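Local structure of acetylxylan esterase / glucomannan deacetylase (Cellvibrio japonicus, 2W9X) at residues R110-T115 with N175-F180; I145-D150 with V239-L244; S151-Y156 with Y192-S197; G181-K186 with D341-A346. The protein removes acetyl groups from plant cell-wall polysaccharides, deacetylating glucomannan with a large preference over xylan. One frame throughout, in Å; residues are numbered along the deposited sequence. Where two conformers were deposited one is given.

Interaction 1: R110-T115 with N175-F180; sequences RLEKLT and NSQMAF
Glu112, near the end of strand 110-113, lays its carboxylate against the side-chain amide of Gln177. The two planes are stacked and lie 25° apart, and Gln177 bends at chi2 (-59°) to bring its amide over the carboxylate, the two chains crossing at a slant. The CG of Gln177 passes 3.3 Å from OE1 of Glu112. The carboxylate is held by cations: NE of Arg110, two residues earlier on the same strand side, gives OE2 a short, in-plane salt bridge on its anti lone pair (NE to OE2 2.5 Å), while Arg78 and Lys186 supply further salt bridges. Lys113 curls its chain back, its NZ bonding O of Thr115 at 2.7 Å and also Thr117. Leu114 carries the backbone bond across the contact, its O accepting N of Ser176 at 2.7 Å, almost straight (170°). Its branched end then rests on the amide of Asn175, with CG 3.6 Å from OD1, and CD1 reaches CG of Gln177 at 3.8 Å. Asparagine suits its place because OD1 also accepts the backbone N of Gln177 (3.0 Å), closing an Asx turn that shapes the loop before helix 180-187. Chemically, the contact joins two features where the N-terminal CE2 domain meets the esterase domain: a buried carboxylate among three basic side chains, probably kept ionised by them, at one end, and a single straight backbone bond at the other.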
loop_
_atom_site.group_PDB
_atom_site.type_symbol
_atom_site.label_atom_id
_atom_site.label_comp_id
_atom_site.label_asym_id
_atom_site.label_seq_id
_atom_site.Cartn_x
_atom_site.Cartn_y
_atom_site.Cartn_z
ATOM N N ARG B 110 21.809 -14.636 -23.454
ATOM C CA ARG B 110 21.463 -14.590 -22.029
ATOM C C ARG B 110 21.492 -15.999 -21.428
ATOM O O ARG B 110 20.777 -16.890 -21.892
ATOM C CB ARG B 110 20.066 -13.974 -21.863
ATOM C CG ARG B 110 19.596 -13.769 -20.421
ATOM C CD ARG B 110 18.248 -13.072 -20.399
ATOM N NE ARG B 110 17.721 -12.923 -19.043
ATOM C CZ ARG B 110 17.661 -11.778 -18.370
ATOM N NH1 ARG B 110 18.092 -10.644 -18.907
ATOM N NH2 ARG B 110 17.147 -11.765 -17.148
ATOM N N LEU B 111 22.336 -16.197 -20.416
ATOM C CA LEU B 111 22.409 -17.465 -19.691
ATOM C C LEU B 111 21.723 -17.282 -18.337
ATOM O O LEU B 111 22.012 -16.305 -17.629
ATOM C CB LEU B 111 23.874 -17.877 -19.494
ATOM C CG LEU B 111 24.221 -18.991 -18.494
ATOM C CD1 LEU B 111 23.939 -20.377 -19.069
ATOM C CD2 LEU B 111 25.681 -18.881 -18.027
ATOM N N GLU B 112 20.817 -18.202 -17.980
ATOM C CA GLU B 112 20.081 -18.099 -16.706
ATOM C C GLU B 112 20.170 -19.357 -15.844
ATOM O O GLU B 112 19.943 -20.464 -16.320
ATOM C CB GLU B 112 18.591 -17.779 -16.951
ATOM C CG GLU B 112 18.330 -16.460 -17.691
ATOM C CD GLU B 112 16.874 -16.217 -18.038
ATOM O OE1 GLU B 112 16.045 -17.162 -18.033
ATOM O OE2 GLU B 112 16.552 -15.051 -18.326
ATOM N N LYS B 113 20.476 -19.168 -14.563
ATOM C CA LYS B 113 20.356 -20.224 -13.553
ATOM C C LYS B 113 18.863 -20.476 -13.249
ATOM O O LYS B 113 18.078 -19.536 -13.094
ATOM C CB LYS B 113 21.124 -19.813 -12.294
ATOM C CG LYS B 113 20.990 -20.709 -11.074
ATOM C CD LYS B 113 21.287 -19.863 -9.835
ATOM C CE LYS B 113 22.084 -20.596 -8.778
ATOM N NZ LYS B 113 21.257 -21.483 -7.940
ATOM N N LEU B 114 18.488 -21.754 -13.186
ATOM C CA LEU B 114 17.093 -22.162 -12.979
ATOM C C LEU B 114 16.878 -22.702 -11.577
ATOM O O LEU B 114 15.844 -22.480 -10.969
ATOM C CB LEU B 114 16.736 -23.269 -13.985
ATOM C CG LEU B 114 16.234 -22.936 -15.383
ATOM C CD1 LEU B 114 16.741 -21.642 -15.931
ATOM C CD2 LEU B 114 16.436 -24.091 -16.354
ATOM N N THR B 115 17.870 -23.423 -11.072
ATOM C CA THR B 115 17.716 -24.236 -9.872
ATOM C C THR B 115 18.188 -23.518 -8.598
ATOM O O THR B 115 18.836 -22.471 -8.662
ATOM C CB THR B 115 18.475 -25.554 -10.022
ATOM O OG1 THR B 115 19.783 -25.281 -10.531
ATOM C CG2 THR B 115 17.748 -26.507 -10.982
ATOM N N ASN B 175 12.186 -24.053 -11.195
ATOM C CA ASN B 175 12.656 -23.120 -12.218
ATOM C C ASN B 175 12.435 -21.683 -11.758
ATOM O O ASN B 175 11.331 -21.125 -11.899
ATOM C CB ASN B 175 11.980 -23.381 -13.568
ATOM C CG ASN B 175 12.575 -22.541 -14.700
ATOM O OD1 ASN B 175 13.076 -21.440 -14.481
ATOM N ND2 ASN B 175 12.494 -23.056 -15.921
ATOM N N SER B 176 13.501 -21.078 -11.233
ATOM C CA SER B 176 13.405 -19.749 -10.662
ATOM C C SER B 176 13.018 -18.680 -11.680
ATOM O O SER B 176 12.424 -17.668 -11.319
ATOM C CB SER B 176 14.721 -19.374 -9.966
ATOM O OG SER B 176 14.890 -20.151 -8.787
ATOM N N GLN B 177 13.362 -18.911 -12.946
ATOM C CA GLN B 177 13.134 -17.938 -14.002
ATOM C C GLN B 177 11.667 -17.890 -14.416
ATOM O O GLN B 177 11.228 -16.947 -15.093
ATOM C CB GLN B 177 14.020 -18.237 -15.217
ATOM C CG GLN B 177 15.527 -18.213 -14.935
ATOM C CD GLN B 177 16.038 -16.878 -14.402
ATOM O OE1 GLN B 177 17.143 -16.805 -13.877
ATOM N NE2 GLN B 177 15.250 -15.826 -14.547
ATOM N N MET B 178 10.912 -18.909 -14.009
ATOM C CA MET B 178 9.456 -18.903 -14.194
ATOM C C MET B 178 8.653 -18.543 -12.946
ATOM O O MET B 178 7.422 -18.440 -13.008
ATOM C CB MET B 178 8.994 -20.207 -14.796
ATOM C CG MET B 178 9.520 -20.273 -16.192
ATOM S SD MET B 178 8.778 -21.545 -17.079
ATOM C CE MET B 178 9.463 -22.944 -16.222
ATOM N N ALA B 179 9.351 -18.322 -11.831
ATOM C CA ALA B 179 8.709 -17.764 -10.653
ATOM C C ALA B 179 8.306 -16.311 -10.944
ATOM O O ALA B 179 8.793 -15.702 -11.893
ATOM C CB ALA B 179 9.634 -17.857 -9.433
ATOM N N PHE B 180 7.448 -15.749 -10.092
ATOM C CA PHE B 180 6.861 -14.428 -10.335
ATOM C C PHE B 180 7.854 -13.254 -10.373
ATOM O O PHE B 180 7.576 -12.232 -11.003
ATOM C CB PHE B 180 5.719 -14.152 -9.337
ATOM C CG PHE B 180 6.150 -14.180 -7.880
ATOM C CD1 PHE B 180 6.765 -13.056 -7.286
ATOM C CD2 PHE B 180 5.904 -15.309 -7.094
ATOM C CE1 PHE B 180 7.159 -13.070 -5.936
ATOM C CE2 PHE B 180 6.281 -15.337 -5.757
ATOM C CZ PHE B 180 6.917 -14.204 -5.171
#

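Interaction 2: I145-D150 with V239-L244; sequences IEFIGD and VIVIGL
Val241 and Phe147 pair side by side on two parallel strands, and their bulks fit closely: the branched CB of the valine sits 3.6 Å from CD1 of the ring. Both methyls of Val241 also touch the ring, so a short, branched residue fills the hollow beside a broad, flat one. On the same face, CD1 of Ile145 extends to CG1 of Val239 at 3.9 Å. On the other face isoleucines pack together, next to the buried carboxylate of Glu146, which bonds Tyr219, Trp235 and Asn195. Ile148 sends its CD1 backwards, with chi1 at -53° placing CG1 beside its backbone N, and the methyl rests against CG2 of Ile240 (3.6 Å) and CG1 of Ile242 (4.0 Å). Four straight backbone bonds keep the strands in step, among them N of Ile148 to O of Val241 at 2.8 Å. At the C-terminal end the bumps give way to glycines. Gly149 has no CB to press on O of Gly243, and CD2 of Leu244 settles against its carbonyl carbon at 3.5 Å. A water bridges OD1 of Asp150, which also caps N of Phe152, and O of Gly243. Strand 191-196 flanks the pair on one edge and strand 288-294 on the other. Helix 262-283 covers the face of Ile148 and Ile242 with Tyr273, Phe276, Val277 and Leu280, while helix 180-187 lies over the face of Phe147.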
loop_
_atom_site.group_PDB
_atom_site.type_symbol
_atom_site.label_atom_id
_atom_site.label_comp_id
_atom_site.label_asym_id
_atom_site.label_seq_id
_atom_site.Cartn_x
_atom_site.Cartn_y
_atom_site.Cartn_z
ATOM N N ILE B 145 14.774 -4.090 -9.718
ATOM C CA ILE B 145 13.804 -4.654 -8.785
ATOM C C ILE B 145 14.420 -5.847 -8.044
ATOM O O ILE B 145 15.129 -6.669 -8.636
ATOM C CB ILE B 145 12.467 -5.076 -9.490
ATOM C CG1 ILE B 145 11.419 -5.532 -8.450
ATOM C CG2 ILE B 145 12.728 -6.131 -10.585
ATOM C CD1 ILE B 145 9.947 -5.494 -8.958
ATOM N N GLU B 146 14.154 -5.926 -6.742
ATOM C CA GLU B 146 14.672 -7.007 -5.923
ATOM C C GLU B 146 13.544 -7.787 -5.281
ATOM O O GLU B 146 12.601 -7.188 -4.739
ATOM C CB GLU B 146 15.628 -6.461 -4.849
ATOM C CG GLU B 146 16.041 -7.502 -3.817
ATOM C CD GLU B 146 17.227 -7.078 -2.976
ATOM O OE1 GLU B 146 17.825 -6.029 -3.292
ATOM O OE2 GLU B 146 17.572 -7.804 -2.016
ATOM N N PHE B 147 13.641 -9.116 -5.341
ATOM C CA PHE B 147 12.695 -10.009 -4.656
ATOM C C PHE B 147 13.384 -10.739 -3.532
ATOM O O PHE B 147 14.389 -11.416 -3.738
ATOM C CB PHE B 147 12.059 -11.011 -5.630
ATOM C CG PHE B 147 11.118 -10.364 -6.608
ATOM C CD1 PHE B 147 9.756 -10.366 -6.375
ATOM C CD2 PHE B 147 11.613 -9.702 -7.737
ATOM C CE1 PHE B 147 8.857 -9.758 -7.287
ATOM C CE2 PHE B 147 10.732 -9.082 -8.645
ATOM C CZ PHE B 147 9.348 -9.110 -8.411
ATOM N N ILE B 148 12.836 -10.575 -2.333
ATOM C CA ILE B 148 13.381 -11.193 -1.129
ATOM C C ILE B 148 12.318 -12.146 -0.625
ATOM O O ILE B 148 11.135 -11.784 -0.547
ATOM C CB ILE B 148 13.717 -10.144 -0.031
ATOM C CG1 ILE B 148 14.625 -9.024 -0.583
ATOM C CG2 ILE B 148 14.367 -10.830 1.158
ATOM C CD1 ILE B 148 14.888 -7.858 0.426
ATOM N N GLY B 149 12.706 -13.374 -0.293
ATOM C CA GLY B 149 11.687 -14.332 0.120
ATOM C C GLY B 149 12.120 -15.744 0.409
ATOM O O GLY B 149 13.275 -15.998 0.742
ATOM N N ASP B 150 11.153 -16.650 0.285
ATOM C CA ASP B 150 11.263 -18.039 0.683
ATOM C C ASP B 150 11.014 -18.930 -0.531
ATOM O O ASP B 150 11.281 -18.501 -1.641
ATOM C CB ASP B 150 10.283 -18.358 1.839
ATOM C CG ASP B 150 8.818 -18.007 1.519
ATOM O OD1 ASP B 150 8.437 -17.870 0.317
ATOM O OD2 ASP B 150 8.040 -17.854 2.511
ATOM N N VAL B 239 12.373 -0.756 -6.440
ATOM C CA VAL B 239 11.314 -1.601 -5.866
ATOM C C VAL B 239 11.901 -2.829 -5.187
ATOM O O VAL B 239 12.771 -3.521 -5.746
ATOM C CB VAL B 239 10.247 -2.040 -6.914
ATOM C CG1 VAL B 239 9.112 -2.835 -6.238
ATOM C CG2 VAL B 239 9.687 -0.839 -7.635
ATOM N N ILE B 240 11.435 -3.072 -3.959
ATOM C CA ILE B 240 11.809 -4.266 -3.202
ATOM C C ILE B 240 10.555 -5.025 -2.738
ATOM O O ILE B 240 9.724 -4.474 -2.002
ATOM C CB ILE B 240 12.720 -3.933 -1.993
ATOM C CG1 ILE B 240 13.971 -3.168 -2.456
ATOM C CG2 ILE B 240 13.079 -5.216 -1.249
ATOM C CD1 ILE B 240 14.929 -2.685 -1.313
ATOM N N VAL B 241 10.430 -6.273 -3.179
ATOM C CA VAL B 241 9.267 -7.099 -2.877
ATOM C C VAL B 241 9.708 -8.186 -1.908
ATOM O O VAL B 241 10.567 -9.020 -2.233
ATOM C CB VAL B 241 8.648 -7.721 -4.161
ATOM C CG1 VAL B 241 7.397 -8.578 -3.826
ATOM C CG2 VAL B 241 8.299 -6.622 -5.157
ATOM N N ILE B 242 9.128 -8.162 -0.719
ATOM C CA ILE B 242 9.492 -9.113 0.324
ATOM C C ILE B 242 8.293 -10.018 0.586
ATOM O O ILE B 242 7.208 -9.545 0.893
ATOM C CB ILE B 242 9.945 -8.416 1.640
ATOM C CG1 ILE B 242 10.979 -7.320 1.335
ATOM C CG2 ILE B 242 10.490 -9.489 2.639
ATOM C CD1 ILE B 242 11.360 -6.407 2.540
ATOM N N GLY B 243 8.494 -11.318 0.458
ATOM C CA GLY B 243 7.431 -12.293 0.755
ATOM C C GLY B 243 7.976 -13.255 1.797
ATOM O O GLY B 243 8.627 -14.229 1.437
ATOM N N LEU B 244 7.716 -12.981 3.079
ATOM C CA LEU B 244 8.223 -13.809 4.177
ATOM C C LEU B 244 7.196 -13.843 5.310
ATOM O O LEU B 244 6.550 -12.826 5.601
ATOM C CB LEU B 244 9.579 -13.248 4.695
ATOM C CG LEU B 244 10.845 -13.395 3.823
ATOM C CD1 LEU B 244 12.054 -12.565 4.371
ATOM C CD2 LEU B 244 11.233 -14.879 3.702
HETATM O O HOH W 1 8.191 -15.650 -0.858
#

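Interaction 3: S151-Y156 with Y192-S197; sequences SFTVGY and YQINAS
Ile194 and Ala196, whose side chains both point at Thr153, stand on the two sides of an inverse gamma turn centred on Asn195, an unusual kink inside an edge strand. No hydrogen bond crosses between the segments; methyl groups do the work. CG2 of Thr153, set anti to its backbone N (chi1 -61° for OG1), reaches CB of Ala196 at 3.5 Å and CG2 of Ile194 at 3.7 Å. Val154 adds its CG2 branch to the same alanine methyl, again 3.7 Å from CB. Alanine suits this spot because its one small methyl slots between two beta-branched residues of a short helix and lets the helix sit close to the strand. The helix, residues 151-154, begins with Ser151, the inferred nucleophile, whose CB points away from the strand and beside which a glycerol, probably from the crystallisation liquor, is bound. It ends at once: O of Ser151 accepts N of Gly155 (3.0 Å) and N of Tyr156 (3.1 Å) from opposite faces of its plane, and glycine tolerates the positive phi of 92° that follows. Gly149-Asp150-Ser151-Phe152 matches the GDS(L) signature of the SGNH hydrolases, and Gly199 probably helps stabilise the transition state, as in relatives. Around the contact, Phe180 at the start of helix 180-187 and Phe147 on strand 144-149 pack against Thr153, while strand 191-196 lies along strand 144-149 at the sheet's edge.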
loop_
_atom_site.group_PDB
_atom_site.type_symbol
_atom_site.label_atom_id
_atom_site.label_comp_id
_atom_site.label_asym_id
_atom_site.label_seq_id
_atom_site.Cartn_x
_atom_site.Cartn_y
_atom_site.Cartn_z
ATOM N N SER B 151 10.510 -20.149 -0.317
ATOM C CA SER B 151 10.238 -21.121 -1.397
ATOM C C SER B 151 9.350 -20.572 -2.507
ATOM O O SER B 151 9.559 -20.861 -3.687
ATOM C CB SER B 151 9.567 -22.383 -0.848
ATOM O OG SER B 151 10.286 -22.916 0.241
ATOM N N PHE B 152 8.329 -19.808 -2.117
ATOM C CA PHE B 152 7.427 -19.199 -3.113
ATOM C C PHE B 152 8.210 -18.286 -4.050
ATOM O O PHE B 152 8.025 -18.321 -5.261
ATOM C CB PHE B 152 6.318 -18.385 -2.434
ATOM C CG PHE B 152 5.377 -19.190 -1.584
ATOM C CD1 PHE B 152 5.349 -20.582 -1.633
ATOM C CD2 PHE B 152 4.470 -18.536 -0.746
ATOM C CE1 PHE B 152 4.442 -21.316 -0.837
ATOM C CE2 PHE B 152 3.557 -19.264 0.047
ATOM C CZ PHE B 152 3.540 -20.646 -0.013
ATOM N N THR B 153 9.120 -17.485 -3.494
ATOM C CA THR B 153 9.932 -16.573 -4.317
ATOM C C THR B 153 10.975 -17.306 -5.185
ATOM O O THR B 153 11.204 -16.926 -6.352
ATOM C CB THR B 153 10.592 -15.466 -3.432
ATOM O OG1 THR B 153 9.567 -14.691 -2.796
ATOM C CG2 THR B 153 11.459 -14.553 -4.260
ATOM N N VAL B 154 11.593 -18.345 -4.621
ATOM C CA VAL B 154 12.517 -19.235 -5.354
ATOM C C VAL B 154 11.853 -19.899 -6.583
ATOM O O VAL B 154 12.492 -20.084 -7.618
ATOM C CB VAL B 154 13.052 -20.371 -4.439
ATOM C CG1 VAL B 154 13.822 -21.426 -5.244
ATOM C CG2 VAL B 154 13.926 -19.825 -3.270
ATOM N N GLY B 155 10.586 -20.289 -6.453
ATOM C CA GLY B 155 9.930 -21.108 -7.481
ATOM C C GLY B 155 10.052 -22.603 -7.199
ATOM O O GLY B 155 10.035 -23.420 -8.106
ATOM N N TYR B 156 10.214 -22.939 -5.923
ATOM C CA TYR B 156 10.196 -24.310 -5.411
ATOM C C TYR B 156 9.154 -25.193 -6.070
ATOM O O TYR B 156 7.943 -24.980 -5.886
ATOM C CB TYR B 156 9.888 -24.240 -3.923
ATOM C CG TYR B 156 9.818 -25.526 -3.113
ATOM C CD1 TYR B 156 10.783 -25.801 -2.150
ATOM C CD2 TYR B 156 8.721 -26.401 -3.213
ATOM C CE1 TYR B 156 10.700 -26.939 -1.342
ATOM C CE2 TYR B 156 8.637 -27.544 -2.418
ATOM C CZ TYR B 156 9.632 -27.797 -1.485
ATOM O OH TYR B 156 9.549 -28.919 -0.694
ATOM N N TYR B 192 17.254 -7.712 -12.126
ATOM C CA TYR B 192 16.664 -8.259 -10.908
ATOM C C TYR B 192 17.621 -9.088 -10.104
ATOM O O TYR B 192 18.534 -9.707 -10.656
ATOM C CB TYR B 192 15.386 -9.083 -11.200
ATOM C CG TYR B 192 15.541 -10.221 -12.205
ATOM C CD1 TYR B 192 15.845 -11.521 -11.790
ATOM C CD2 TYR B 192 15.338 -10.000 -13.574
ATOM C CE1 TYR B 192 15.972 -12.565 -12.714
ATOM C CE2 TYR B 192 15.440 -11.038 -14.500
ATOM C CZ TYR B 192 15.753 -12.308 -14.069
ATOM O OH TYR B 192 15.861 -13.307 -15.004
ATOM N N GLN B 193 17.392 -9.075 -8.792
ATOM C CA GLN B 193 18.020 -9.989 -7.851
ATOM C C GLN B 193 16.906 -10.739 -7.127
ATOM O O GLN B 193 15.925 -10.131 -6.703
ATOM C CB GLN B 193 18.884 -9.218 -6.841
ATOM C CG GLN B 193 20.168 -8.632 -7.440
ATOM C CD GLN B 193 21.204 -8.276 -6.374
ATOM O OE1 GLN B 193 22.309 -7.825 -6.691
ATOM N NE2 GLN B 193 20.845 -8.470 -5.104
ATOM N N ILE B 194 17.056 -12.058 -7.012
ATOM C CA ILE B 194 16.100 -12.917 -6.299
ATOM C C ILE B 194 16.817 -13.493 -5.083
ATOM O O ILE B 194 17.396 -14.572 -5.128
ATOM C CB ILE B 194 15.514 -14.058 -7.186
ATOM C CG1 ILE B 194 15.053 -13.529 -8.560
ATOM C CG2 ILE B 194 14.396 -14.814 -6.444
ATOM C CD1 ILE B 194 13.890 -12.499 -8.523
ATOM N N ASN B 195 16.774 -12.754 -3.988
ATOM C CA ASN B 195 17.423 -13.190 -2.764
ATOM C C ASN B 195 16.423 -13.922 -1.882
ATOM O O ASN B 195 15.841 -13.362 -0.950
ATOM C CB ASN B 195 18.072 -11.993 -2.084
ATOM C CG ASN B 195 19.142 -11.374 -2.949
ATOM O OD1 ASN B 195 19.927 -12.092 -3.588
ATOM N ND2 ASN B 195 19.169 -10.048 -3.011
ATOM N N ALA B 196 16.213 -15.182 -2.231
ATOM C CA ALA B 196 15.255 -16.036 -1.567
ATOM C C ALA B 196 15.896 -17.387 -1.284
ATOM O O ALA B 196 16.781 -17.811 -1.999
ATOM C CB ALA B 196 14.013 -16.219 -2.453
ATOM N N SER B 197 15.403 -18.073 -0.261
ATOM C CA SER B 197 15.904 -19.387 0.090
ATOM C C SER B 197 14.748 -20.142 0.702
ATOM O O SER B 197 14.038 -19.588 1.534
ATOM C CB SER B 197 17.054 -19.251 1.106
ATOM O OG SER B 197 17.698 -20.493 1.307
#

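Interaction 4: G181-K186 with D341-A346; sequences GPLTAK and DDQLLA
Leu183 and Ala346 meet with their CB atoms 3.8 Å apart, the small alanine methyl suiting a place where two helices come close. Thr184 closes the same gap from the next position, its OG1 lying 3.5 Å from CA of Ala346. Towards the N-terminal end of helix 341-346, Gln343, bent at chi2, lays its amide group over CD1 of Leu183 at the exposed border of the contact, with CD 3.9 Å from that methyl and the two side chains crossing at about a right angle. In the next shell, chi1 of -55° turns OG1 of Thr184 back along its own helix, where the bond to O of Phe180 holds it, so this buried hydroxyl is satisfied. Thr184 also packs on Leu349, Ile350 and Leu353 further along the partner helix and on Phe147 of the sheet. Asp342 binds Asn158, and Asp341 accepts backbone N atoms of Asp329, Tyr330 and Ser338, which probably helps to tie the start of helix 339-354 to the preceding loop. The axes of segments 181-186 and 341-346 pass 8.7 Å apart, crossing at -41°. Both helices pack as one layer beside the parallel sheet, characteristic of the three-layer alpha/beta/alpha fold of SGNH hydrolases.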
loop_
_atom_site.group_PDB
_atom_site.type_symbol
_atom_site.label_atom_id
_atom_site.label_comp_id
_atom_site.label_asym_id
_atom_site.label_seq_id
_atom_site.Cartn_x
_atom_site.Cartn_y
_atom_site.Cartn_z
ATOM N N GLY B 181 9.008 -13.403 -9.725
ATOM C CA GLY B 181 9.996 -12.337 -9.652
ATOM C C GLY B 181 10.661 -11.992 -10.979
ATOM O O GLY B 181 10.534 -10.858 -11.454
ATOM N N PRO B 182 11.384 -12.951 -11.578
ATOM C CA PRO B 182 11.929 -12.734 -12.939
ATOM C C PRO B 182 10.873 -12.334 -13.970
ATOM O O PRO B 182 11.140 -11.462 -14.796
ATOM C CB PRO B 182 12.567 -14.082 -13.274
ATOM C CG PRO B 182 13.027 -14.565 -11.942
ATOM C CD PRO B 182 11.822 -14.256 -11.048
ATOM N N LEU B 183 9.683 -12.939 -13.907
ATOM C CA LEU B 183 8.601 -12.606 -14.843
ATOM C C LEU B 183 8.136 -11.163 -14.676
ATOM O O LEU B 183 7.905 -10.470 -15.669
ATOM C CB LEU B 183 7.398 -13.548 -14.693
ATOM C CG LEU B 183 7.502 -15.051 -14.946
ATOM C CD1 LEU B 183 6.122 -15.667 -14.714
ATOM C CD2 LEU B 183 8.073 -15.404 -16.345
ATOM N N THR B 184 7.999 -10.707 -13.430
ATOM C CA THR B 184 7.694 -9.295 -13.181
ATOM C C THR B 184 8.786 -8.348 -13.719
ATOM O O THR B 184 8.479 -7.380 -14.404
ATOM C CB THR B 184 7.371 -9.028 -11.686
ATOM O OG1 THR B 184 6.311 -9.908 -11.275
ATOM C CG2 THR B 184 6.920 -7.599 -11.456
ATOM N N ALA B 185 10.047 -8.622 -13.408
ATOM C CA ALA B 185 11.145 -7.769 -13.861
ATOM C C ALA B 185 11.194 -7.656 -15.401
ATOM O O ALA B 185 11.427 -6.583 -15.954
ATOM C CB ALA B 185 12.443 -8.290 -13.333
ATOM N N LYS B 186 10.942 -8.768 -16.085
ATOM C CA LYS B 186 11.009 -8.804 -17.554
ATOM C C LYS B 186 9.928 -7.972 -18.248
ATOM O O LYS B 186 10.171 -7.410 -19.331
ATOM C CB LYS B 186 11.043 -10.251 -18.051
ATOM C CG LYS B 186 12.422 -10.900 -17.809
ATOM C CD LYS B 186 12.448 -12.364 -18.206
ATOM C CE LYS B 186 13.850 -12.922 -18.087
ATOM N NZ LYS B 186 13.891 -14.366 -18.488
ATOM N N ASP B 341 0.390 -20.408 -11.131
ATOM C CA ASP B 341 0.340 -19.494 -9.988
ATOM C C ASP B 341 1.377 -18.368 -10.105
ATOM O O ASP B 341 1.074 -17.204 -9.833
ATOM C CB ASP B 341 0.557 -20.265 -8.689
ATOM C CG ASP B 341 -0.537 -21.274 -8.404
ATOM O OD1 ASP B 341 -1.677 -21.111 -8.888
ATOM O OD2 ASP B 341 -0.259 -22.234 -7.669
ATOM N N ASP B 342 2.594 -18.733 -10.507
ATOM C CA ASP B 342 3.696 -17.778 -10.695
ATOM C C ASP B 342 3.351 -16.691 -11.700
ATOM O O ASP B 342 3.492 -15.505 -11.394
ATOM C CB ASP B 342 4.994 -18.508 -11.051
ATOM C CG ASP B 342 5.619 -19.183 -9.846
ATOM O OD1 ASP B 342 5.504 -18.623 -8.728
ATOM O OD2 ASP B 342 6.229 -20.261 -9.995
ATOM N N GLN B 343 2.859 -17.090 -12.880
ATOM C CA GLN B 343 2.320 -16.124 -13.855
ATOM C C GLN B 343 1.197 -15.258 -13.275
ATOM O O GLN B 343 1.145 -14.062 -13.519
ATOM C CB GLN B 343 1.846 -16.831 -15.143
ATOM C CG GLN B 343 1.583 -15.858 -16.296
ATOM C CD GLN B 343 2.827 -15.075 -16.744
ATOM O OE1 GLN B 343 2.888 -13.849 -16.606
ATOM N NE2 GLN B 343 3.810 -15.783 -17.283
ATOM N N LEU B 344 0.281 -15.857 -12.511
ATOM C CA LEU B 344 -0.802 -15.073 -11.901
ATOM C C LEU B 344 -0.279 -14.015 -10.919
ATOM O O LEU B 344 -0.751 -12.862 -10.909
ATOM C CB LEU B 344 -1.833 -15.987 -11.216
ATOM C CG LEU B 344 -2.483 -17.011 -12.152
ATOM C CD1 LEU B 344 -3.411 -17.960 -11.373
ATOM C CD2 LEU B 344 -3.229 -16.323 -13.355
ATOM N N LEU B 345 0.687 -14.407 -10.097
ATOM C CA LEU B 345 1.292 -13.474 -9.124
ATOM C C LEU B 345 2.076 -12.386 -9.835
ATOM O O LEU B 345 2.047 -11.237 -9.424
ATOM C CB LEU B 345 2.193 -14.215 -8.151
ATOM C CG LEU B 345 1.423 -15.187 -7.236
ATOM C CD1 LEU B 345 2.388 -16.150 -6.540
ATOM C CD2 LEU B 345 0.587 -14.417 -6.220
ATOM N N ALA B 346 2.733 -12.749 -10.933
ATOM C CA ALA B 346 3.446 -11.773 -11.760
ATOM C C ALA B 346 2.482 -10.734 -12.309
ATOM O O ALA B 346 2.736 -9.531 -12.211
ATOM C CB ALA B 346 4.196 -12.474 -12.879
#

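Overall arrangement
Interaction 2 forms the middle of the parallel sheet, and interaction 3 is nested within its chain loop, about 8 Å away between centres; N of Asn195 bonds O of Phe147 at 2.7 Å where the two meet. Interaction 4 covers one face of this sheet, with CZ of Phe147 at 3.8 Å from CB of Thr184. Interaction 1 brings in the N-terminal domain: OG of Ser176 bonds O of Val154 at 2.7 Å, tying the interface loop to the helix of the inferred nucleophile. The side chain of Ser176 remains about 10 Å from that of Ser151, whereas the side chain of Ser151 lies about 4 Å from that of His336, thought to raise its nucleophilicity.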